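Local atomic coordinates of response regulator aspartate phosphatase H (PDB entry 3Q15), a protein that dephosphorylates the sporulation response regulator Spo0F and also acts on the competence regulator ComA, helping to separate competence and sporulation in time in Bacillus subtilis. Residues A[221-224]-A[225-229]; A[241-244]-A[245-249]; A[248-251]-A[252-256]. All blocks are in the same frame, centred on the assembly; numbering follows the deposited sequence.

Contact 1: residues A[221-224]-A[225-229]; sequences IAIS and LLNIA
Leu-225 lies one helical turn beyond Ile-221, and the two side chains run side by side in the same direction. Followed outward, Leu-225 first sets CB close to the carbonyl O of Ile-221. Leu-225 CG, turned back beside the backbone N (chi1 -71°), then comes within 3.1 Å of Ile-221 O. From there Leu-225 CD1 reaches the branch methyl of its neighbour, 3.9 Å from Ile-221 CG2. The same oxygen, Ile-221 O, takes the backbone bond from Leu-225 N at 3.0 Å, so the polar atom beneath the leucine already has its donor.

Two residues further on, Ile-223 and Asn-227 lie side by side in the same way with a more polar partner: Ile-223 CG2 lies 3.7 Å from Asn-227 ND2, a plain van der Waals contact between methyl and amide nitrogen. Ile-228 folds CG1 over Ser-224 O, 3.1 Å away, while Ile-228 N bonds to that oxygen at 2.9 Å. The hydroxyl of Ser-224 turns back along its own helix and hydrogen-bonds to Phe-220 O, which suits a small polar residue in a buried place beside Leu-209 and Phe-186.

Ala-222 and Ala-229 turn small methyls to helix 238-255, which lets the two helices come close. The chemistry is thus that of a largely buried helix: regular backbone bonds satisfy the main chain, the serine pairs its own hydroxyl within the helix, and aliphatic side chains supply most of the contact, with one amide among them.

Contact 2: residues A[241-244]-A[245-249]; sequences AVEH and FQKAA
Phe-245 lays its ring beside the preceding turn, where Phe-245 CE2 comes 4.1 Å from Ala-241 CB. With CG anti to the carbonyl carbon (chi1 -83°), the ring is brought back along the helix, and Phe-245 CD2 sits 3.0 Å from Ala-241 O. That carbonyl oxygen, Ala-241 O, is also bonded by Phe-245 N at 2.8 Å. A small alanine suits this spot because the bulky ring takes up the space next to it.

Val-242, which also touches Leu-271 of helix 260-273, runs alongside Gln-246, with Val-242 CG1 3.8 Å from Gln-246 NE2. Glu-243 and Lys-247 are likewise side by side, but the lysine bends at its last torsion (chi4 -59°) and Glu-243 OE2 stays 5.1 Å from Lys-247 NZ, too far for a salt bridge, though the opposite charges probably attract weakly. Both of these long chains belong on a surface exposed to water.

His-244 bonds through ND1 to Met-240 O and meets the ring of Tyr-232. It also rests on Ile-228 and Ala-229 of helix 218-235, whereas Phe-245 reaches Asn-230 of that helix and Leu-267 and Thr-270 of helix 260-273, wedged between the two.

Contact 3: residues A[248-251]-A[252-256]; sequences AAKV and SREKV
Ser-252 and Ala-248 are joined by two hydrogen bonds to one acceptor. Ala-248 O receives Ser-252 N at 2.9 Å and Ser-252 OG at 2.7 Å, and the donors arrive from opposite faces of the carbonyl plane. The first torsion of the serine (chi1 -71°) directs OG toward the preceding turn. Serine suits this buried place: its short side chain fits against Leu-260 and Val-263 while its polar end is satisfied within the helix. Were the serine an alanine, Ala-248 O would probably keep only the backbone donor, with a small gap where the hydroxyl had lain.

Among the remaining backbone bonds, Arg-253 N meets Ala-249 O at 2.8 Å. Later the pattern slackens: Val-251 O takes Lys-255 N at 2.9 Å from above its plane, and also a weak bond from Val-256 N at 3.3 Å.

Among the charged side chains, the carbon stem of Lys-250 passes the carboxylate of Glu-254. The two chains cross at a slant, with Lys-250 CG 3.6 Å from Glu-254 OE2, yet Lys-250 NZ remains 5.0 Å from that oxygen. Arg-253 runs back past Ala-249, Arg-253 NH1 lying 3.7 Å from Ala-249 CB, and its guanidinium forms a salt bridge to Glu-286.

Apolar contact is looser, Val-251 and Val-256 bringing their CG2 methyls no more than loosely together, and both valines also touch Ala-222. The segments form the final turns of the second helix of the predicted fourth TPR, where the antiparallel helix pair of the repeat gives way to the loop leading to helix 260-273.

Overall arrangement
Contact 1 lies on helix 218-235, while contacts 2 and 3 follow one another on helix 238-255 and share Ala-248 and Ala-249. The two helices pair as the predicted fourth TPR: Ala-229 packs against His-244 and Phe-245 of contact 2, and Ala-222 against Val-251 and Val-256 of contact 3, so alanines mark the close approach at both places. Contact 1 is the buried one, carried mainly by aliphatic chains. Contacts 2 and 3 are partly buried, each with a packed flank and a flank of oppositely charged residues. They differ in that contact 2 buries an aromatic ring in a regular helix, whereas contact 3 adds a serine hydroxyl bond and runs into the helix end.

Contact 1: residues A[221-224]-A[225-229]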
ATOM      1  N   ILE A 221     -12.167  11.423  26.115  1.00 53.71           N
ATOM      2  CA  ILE A 221     -13.303  10.709  26.682  1.00 53.37           C
ATOM      3  C   ILE A 221     -14.545  11.023  25.855  1.00 52.26           C
ATOM      4  O   ILE A 221     -15.302  10.128  25.481  1.00 54.70           O
ATOM      5  CB  ILE A 221     -13.546  11.089  28.160  1.00 51.58           C
ATOM      6  CG1 ILE A 221     -12.404  10.577  29.039  1.00 51.63           C
ATOM      7  CG2 ILE A 221     -14.868  10.517  28.645  1.00 47.69           C
ATOM      8  CD1 ILE A 221     -12.556  10.922  30.508  1.00 49.47           C
ATOM      9  N   ALA A 222     -14.737  12.304  25.565  1.00 52.07           N
ATOM     10  CA  ALA A 222     -15.858  12.747  24.746  1.00 52.84           C
ATOM     11  C   ALA A 222     -15.767  12.184  23.331  1.00 50.27           C
ATOM     12  O   ALA A 222     -16.759  11.706  22.778  1.00 49.71           O
ATOM     13  CB  ALA A 222     -15.910  14.263  24.710  1.00 56.30           C
ATOM     14  N   ILE A 223     -14.575  12.244  22.745  1.00 50.12           N
ATOM     15  CA  ILE A 223     -14.376  11.758  21.384  1.00 48.33           C
ATOM     16  C   ILE A 223     -14.587  10.253  21.297  1.00 46.86           C
ATOM     17  O   ILE A 223     -15.222   9.762  20.363  1.00 48.49           O
ATOM     18  CB  ILE A 223     -12.975  12.111  20.845  1.00 51.71           C
ATOM     19  CG1 ILE A 223     -12.815  13.629  20.729  1.00 53.00           C
ATOM     20  CG2 ILE A 223     -12.750  11.460  19.492  1.00 52.76           C
ATOM     21  CD1 ILE A 223     -11.422  14.073  20.328  1.00 52.78           C
ATOM     22  N   SER A 224     -14.057   9.524  22.277  1.00 44.92           N
ATOM     23  CA  SER A 224     -14.226   8.072  22.332  1.00 46.65           C
ATOM     24  C   SER A 224     -15.699   7.693  22.406  1.00 44.64           C
ATOM     25  O   SER A 224     -16.149   6.770  21.721  1.00 40.23           O
ATOM     26  CB  SER A 224     -13.486   7.484  23.537  1.00 47.90           C
ATOM     27  OG  SER A 224     -12.089   7.724  23.445  1.00 48.08           O
ATOM     28  N   LEU A 225     -16.440   8.406  23.247  1.00 46.53           N
ATOM     29  CA  LEU A 225     -17.863   8.148  23.432  1.00 46.88           C
ATOM     30  C   LEU A 225     -18.629   8.450  22.149  1.00 48.06           C
ATOM     31  O   LEU A 225     -19.555   7.729  21.780  1.00 47.41           O
ATOM     32  CB  LEU A 225     -18.406   8.989  24.588  1.00 48.32           C
ATOM     33  CG  LEU A 225     -17.973   8.581  25.999  1.00 48.64           C
ATOM     34  CD1 LEU A 225     -18.338   9.658  27.011  1.00 50.21           C
ATOM     35  CD2 LEU A 225     -18.602   7.247  26.389  1.00 47.50           C
ATOM     36  N   LEU A 226     -18.229   9.522  21.473  1.00 48.01           N
ATOM     37  CA  LEU A 226     -18.816   9.885  20.189  1.00 47.41           C
ATOM     38  C   LEU A 226     -18.544   8.805  19.149  1.00 44.70           C
ATOM     39  O   LEU A 226     -19.439   8.401  18.406  1.00 42.99           O
ATOM     40  CB  LEU A 226     -18.250  11.220  19.713  1.00 48.32           C
ATOM     41  CG  LEU A 226     -18.647  11.668  18.306  1.00 50.78           C
ATOM     42  CD1 LEU A 226     -20.158  11.756  18.176  1.00 52.03           C
ATOM     43  CD2 LEU A 226     -18.002  13.003  17.994  1.00 49.21           C
ATOM     44  N   ASN A 227     -17.301   8.340  19.102  1.00 43.13           N
ATOM     45  CA  ASN A 227     -16.914   7.292  18.170  1.00 42.57           C
ATOM     46  C   ASN A 227     -17.672   5.994  18.419  1.00 41.23           C
ATOM     47  O   ASN A 227     -18.094   5.322  17.478  1.00 40.22           O
ATOM     48  CB  ASN A 227     -15.399   7.064  18.217  1.00 46.15           C
ATOM     49  CG  ASN A 227     -14.623   8.209  17.591  1.00 47.77           C
ATOM     50  OD1 ASN A 227     -15.195   9.043  16.894  1.00 46.17           O
ATOM     51  ND2 ASN A 227     -13.318   8.248  17.828  1.00 49.82           N
ATOM     52  N   ILE A 228     -17.849   5.651  19.691  1.00 40.50           N
ATOM     53  CA  ILE A 228     -18.645   4.489  20.062  1.00 41.06           C
ATOM     54  C   ILE A 228     -20.090   4.649  19.587  1.00 41.86           C
ATOM     55  O   ILE A 228     -20.665   3.726  19.011  1.00 36.74           O
ATOM     56  CB  ILE A 228     -18.619   4.253  21.587  1.00 44.03           C
ATOM     57  CG1 ILE A 228     -17.198   3.916  22.041  1.00 46.54           C
ATOM     58  CG2 ILE A 228     -19.576   3.140  21.973  1.00 39.20           C
ATOM     59  CD1 ILE A 228     -17.049   3.775  23.532  1.00 47.49           C
ATOM     60  N   ALA A 229     -20.664   5.826  19.825  1.00 38.16           N
ATOM     61  CA  ALA A 229     -22.034   6.116  19.403  1.00 44.81           C
ATOM     62  C   ALA A 229     -22.211   5.993  17.885  1.00 46.95           C
ATOM     63  O   ALA A 229     -23.167   5.379  17.412  1.00 45.87           O
ATOM     64  CB  ALA A 229     -22.456   7.498  19.884  1.00 46.82           C
TER

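Contact 2: residues A[241-244]-A[245-249]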
ATOM      1  N   ALA A 241     -26.556   3.654  20.490  1.00 50.81           N
ATOM      2  CA  ALA A 241     -26.065   4.862  19.843  1.00 48.28           C
ATOM      3  C   ALA A 241     -26.536   6.099  20.596  1.00 49.10           C
ATOM      4  O   ALA A 241     -25.733   6.941  20.996  1.00 50.45           O
ATOM      5  CB  ALA A 241     -26.527   4.914  18.402  1.00 46.75           C
ATOM      6  N   VAL A 242     -27.845   6.203  20.792  1.00 49.22           N
ATOM      7  CA  VAL A 242     -28.410   7.373  21.452  1.00 51.73           C
ATOM      8  C   VAL A 242     -27.870   7.501  22.867  1.00 55.28           C
ATOM      9  O   VAL A 242     -27.587   8.602  23.339  1.00 58.05           O
ATOM     10  CB  VAL A 242     -29.946   7.317  21.493  1.00 51.48           C
ATOM     11  CG1 VAL A 242     -30.487   8.299  22.524  1.00 49.20           C
ATOM     12  CG2 VAL A 242     -30.519   7.601  20.115  1.00 47.79           C
ATOM     13  N   GLU A 243     -27.721   6.363  23.534  1.00 54.32           N
ATOM     14  CA  GLU A 243     -27.195   6.331  24.891  1.00 59.23           C
ATOM     15  C   GLU A 243     -25.800   6.941  24.958  1.00 58.18           C
ATOM     16  O   GLU A 243     -25.506   7.768  25.824  1.00 60.36           O
ATOM     17  CB  GLU A 243     -27.164   4.894  25.405  1.00 62.03           C
ATOM     18  CG  GLU A 243     -26.466   4.729  26.734  1.00 70.88           C
ATOM     19  CD  GLU A 243     -26.533   3.305  27.238  1.00 77.45           C
ATOM     20  OE1 GLU A 243     -27.495   2.595  26.872  1.00 78.34           O
ATOM     21  OE2 GLU A 243     -25.623   2.896  27.991  1.00 80.07           O
ATOM     22  N   HIS A 244     -24.937   6.535  24.034  1.00 54.84           N
ATOM     23  CA  HIS A 244     -23.576   7.043  24.026  1.00 54.03           C
ATOM     24  C   HIS A 244     -23.498   8.477  23.517  1.00 53.19           C
ATOM     25  O   HIS A 244     -22.702   9.266  24.021  1.00 56.25           O
ATOM     26  CB  HIS A 244     -22.645   6.108  23.252  1.00 52.21           C
ATOM     27  CG  HIS A 244     -22.377   4.816  23.959  1.00 53.62           C
ATOM     28  ND1 HIS A 244     -23.260   3.760  23.943  1.00 50.89           N
ATOM     29  CD2 HIS A 244     -21.330   4.419  24.725  1.00 54.09           C
ATOM     30  CE1 HIS A 244     -22.766   2.763  24.655  1.00 51.72           C
ATOM     31  NE2 HIS A 244     -21.597   3.141  25.142  1.00 52.39           N
ATOM     32  N   PHE A 245     -24.329   8.821  22.536  1.00 50.24           N
ATOM     33  CA  PHE A 245     -24.389  10.203  22.072  1.00 51.53           C
ATOM     34  C   PHE A 245     -24.640  11.131  23.256  1.00 54.19           C
ATOM     35  O   PHE A 245     -23.961  12.145  23.420  1.00 55.04           O
ATOM     36  CB  PHE A 245     -25.471  10.398  21.002  1.00 51.36           C
ATOM     37  CG  PHE A 245     -25.028  10.036  19.610  1.00 51.34           C
ATOM     38  CD1 PHE A 245     -23.911  10.636  19.042  1.00 52.56           C
ATOM     39  CD2 PHE A 245     -25.735   9.110  18.863  1.00 50.78           C
ATOM     40  CE1 PHE A 245     -23.501  10.306  17.757  1.00 51.52           C
ATOM     41  CE2 PHE A 245     -25.334   8.774  17.580  1.00 49.34           C
ATOM     42  CZ  PHE A 245     -24.215   9.373  17.025  1.00 49.94           C
ATOM     43  N   GLN A 246     -25.607  10.769  24.091  1.00 57.78           N
ATOM     44  CA  GLN A 246     -25.958  11.592  25.242  1.00 62.69           C
ATOM     45  C   GLN A 246     -24.849  11.624  26.292  1.00 60.21           C
ATOM     46  O   GLN A 246     -24.662  12.633  26.974  1.00 61.77           O
ATOM     47  CB  GLN A 246     -27.293  11.142  25.838  1.00 67.71           C
ATOM     48  CG  GLN A 246     -28.448  11.315  24.859  1.00 72.16           C
ATOM     49  CD  GLN A 246     -29.787  10.895  25.425  1.00 79.94           C
ATOM     50  OE1 GLN A 246     -29.860  10.183  26.428  1.00 83.90           O
ATOM     51  NE2 GLN A 246     -30.863  11.339  24.782  1.00 80.52           N
ATOM     52  N   LYS A 247     -24.105  10.531  26.410  1.00 56.46           N
ATOM     53  CA  LYS A 247     -22.933  10.517  27.276  1.00 60.09           C
ATOM     54  C   LYS A 247     -21.875  11.484  26.753  1.00 58.04           C
ATOM     55  O   LYS A 247     -21.291  12.251  27.518  1.00 58.22           O
ATOM     56  CB  LYS A 247     -22.351   9.106  27.389  1.00 64.34           C
ATOM     57  CG  LYS A 247     -23.184   8.155  28.230  1.00 71.24           C
ATOM     58  CD  LYS A 247     -22.504   6.806  28.375  1.00 74.77           C
ATOM     59  CE  LYS A 247     -23.264   5.910  29.338  1.00 78.22           C
ATOM     60  NZ  LYS A 247     -23.365   6.527  30.690  1.00 82.91           N
ATOM     61  N   ALA A 248     -21.633  11.446  25.446  1.00 56.27           N
ATOM     62  CA  ALA A 248     -20.694  12.366  24.815  1.00 55.41           C
ATOM     63  C   ALA A 248     -21.187  13.803  24.943  1.00 55.07           C
ATOM     64  O   ALA A 248     -20.402  14.721  25.168  1.00 55.10           O
ATOM     65  CB  ALA A 248     -20.492  12.001  23.354  1.00 55.14           C
ATOM     66  N   ALA A 249     -22.495  13.990  24.798  1.00 56.72           N
ATOM     67  CA  ALA A 249     -23.098  15.309  24.937  1.00 60.76           C
ATOM     68  C   ALA A 249     -22.834  15.891  26.322  1.00 66.61           C
ATOM     69  O   ALA A 249     -22.427  17.046  26.451  1.00 69.03           O
ATOM     70  CB  ALA A 249     -24.596  15.244  24.663  1.00 60.53           C
TER

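Contact 3: residues A[248-251]-A[252-256]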
ATOM      1  N   ALA A 248     -21.633  11.446  25.446  1.00 56.27           N
ATOM      2  CA  ALA A 248     -20.694  12.366  24.815  1.00 55.41           C
ATOM      3  C   ALA A 248     -21.187  13.803  24.943  1.00 55.07           C
ATOM      4  O   ALA A 248     -20.402  14.721  25.168  1.00 55.10           O
ATOM      5  CB  ALA A 248     -20.492  12.001  23.354  1.00 55.14           C
ATOM      6  N   ALA A 249     -22.495  13.990  24.798  1.00 56.72           N
ATOM      7  CA  ALA A 249     -23.098  15.309  24.937  1.00 60.76           C
ATOM      8  C   ALA A 249     -22.834  15.891  26.322  1.00 66.61           C
ATOM      9  O   ALA A 249     -22.427  17.046  26.451  1.00 69.03           O
ATOM     10  CB  ALA A 249     -24.596  15.244  24.663  1.00 60.53           C
ATOM     11  N   LYS A 250     -23.068  15.085  27.354  1.00 67.39           N
ATOM     12  CA  LYS A 250     -22.871  15.525  28.732  1.00 69.08           C
ATOM     13  C   LYS A 250     -21.451  16.025  28.956  1.00 70.05           C
ATOM     14  O   LYS A 250     -21.244  17.173  29.345  1.00 74.26           O
ATOM     15  CB  LYS A 250     -23.186  14.394  29.716  1.00 72.43           C
ATOM     16  CG  LYS A 250     -22.965  14.759  31.183  1.00 75.87           C
ATOM     17  CD  LYS A 250     -23.277  13.583  32.105  1.00 78.91           C
ATOM     18  CE  LYS A 250     -23.034  13.938  33.562  1.00 81.78           C
ATOM     19  NZ  LYS A 250     -23.336  12.795  34.468  1.00 87.38           N
ATOM     20  N   VAL A 251     -20.474  15.158  28.711  1.00 67.33           N
ATOM     21  CA  VAL A 251     -19.075  15.520  28.905  1.00 67.84           C
ATOM     22  C   VAL A 251     -18.694  16.722  28.040  1.00 67.88           C
ATOM     23  O   VAL A 251     -17.840  17.525  28.418  1.00 69.11           O
ATOM     24  CB  VAL A 251     -18.134  14.325  28.633  1.00 68.41           C
ATOM     25  CG1 VAL A 251     -18.395  13.746  27.257  1.00 69.88           C
ATOM     26  CG2 VAL A 251     -16.678  14.739  28.783  1.00 68.54           C
ATOM     27  N   SER A 252     -19.345  16.846  26.886  1.00 65.83           N
ATOM     28  CA  SER A 252     -19.121  17.977  25.990  1.00 64.81           C
ATOM     29  C   SER A 252     -19.612  19.290  26.600  1.00 67.88           C
ATOM     30  O   SER A 252     -18.830  20.218  26.799  1.00 72.19           O
ATOM     31  CB  SER A 252     -19.806  17.741  24.641  1.00 61.49           C
ATOM     32  OG  SER A 252     -19.144  16.733  23.896  1.00 59.11           O
ATOM     33  N   ARG A 253     -20.909  19.361  26.892  1.00 65.06           N
ATOM     34  CA  ARG A 253     -21.503  20.563  27.475  1.00 65.21           C
ATOM     35  C   ARG A 253     -20.765  21.024  28.732  1.00 68.33           C
ATOM     36  O   ARG A 253     -20.714  22.218  29.031  1.00 68.26           O
ATOM     37  CB  ARG A 253     -22.979  20.331  27.814  1.00 64.84           C
ATOM     38  CG  ARG A 253     -23.867  19.985  26.629  1.00 65.07           C
ATOM     39  CD  ARG A 253     -25.340  20.113  26.999  1.00 68.29           C
ATOM     40  NE  ARG A 253     -26.228  19.822  25.876  1.00 69.46           N
ATOM     41  CZ  ARG A 253     -26.855  18.662  25.698  1.00 69.55           C
ATOM     42  NH1 ARG A 253     -26.693  17.679  26.572  1.00 72.09           N
ATOM     43  NH2 ARG A 253     -27.644  18.487  24.649  1.00 63.95           N
ATOM     44  N   GLU A 254     -20.197  20.072  29.464  1.00 68.30           N
ATOM     45  CA  GLU A 254     -19.602  20.371  30.763  1.00 73.67           C
ATOM     46  C   GLU A 254     -18.109  20.692  30.705  1.00 72.52           C
ATOM     47  O   GLU A 254     -17.612  21.463  31.526  1.00 70.64           O
ATOM     48  CB  GLU A 254     -19.859  19.229  31.758  1.00 77.90           C
ATOM     49  CG  GLU A 254     -21.332  19.014  32.088  1.00 81.42           C
ATOM     50  CD  GLU A 254     -21.549  17.992  33.193  1.00 86.48           C
ATOM     51  OE1 GLU A 254     -20.555  17.574  33.829  1.00 88.66           O
ATOM     52  OE2 GLU A 254     -22.715  17.606  33.429  1.00 85.89           O
ATOM     53  N   LYS A 255     -17.398  20.113  29.741  1.00 73.26           N
ATOM     54  CA  LYS A 255     -15.945  20.275  29.692  1.00 73.90           C
ATOM     55  C   LYS A 255     -15.347  20.498  28.300  1.00 72.13           C
ATOM     56  O   LYS A 255     -14.267  21.076  28.179  1.00 75.75           O
ATOM     57  CB  LYS A 255     -15.253  19.095  30.380  1.00 76.22           C
ATOM     58  CG  LYS A 255     -15.534  19.002  31.871  1.00 79.91           C
ATOM     59  CD  LYS A 255     -14.705  17.914  32.525  1.00 82.02           C
ATOM     60  CE  LYS A 255     -14.934  17.874  34.026  1.00 85.06           C
ATOM     61  NZ  LYS A 255     -14.050  16.877  34.691  1.00 85.75           N
ATOM     62  N   VAL A 256     -16.032  20.040  27.255  1.00 66.89           N
ATOM     63  CA  VAL A 256     -15.527  20.217  25.890  1.00 65.78           C
ATOM     64  C   VAL A 256     -16.630  20.582  24.895  1.00 63.80           C
ATOM     65  O   VAL A 256     -17.003  19.770  24.047  1.00 62.79           O
ATOM     66  CB  VAL A 256     -14.769  18.965  25.394  1.00 66.92           C
ATOM     67  CG1 VAL A 256     -13.380  18.910  26.012  1.00 70.37           C
ATOM     68  CG2 VAL A 256     -15.551  17.703  25.716  1.00 67.15           C
TER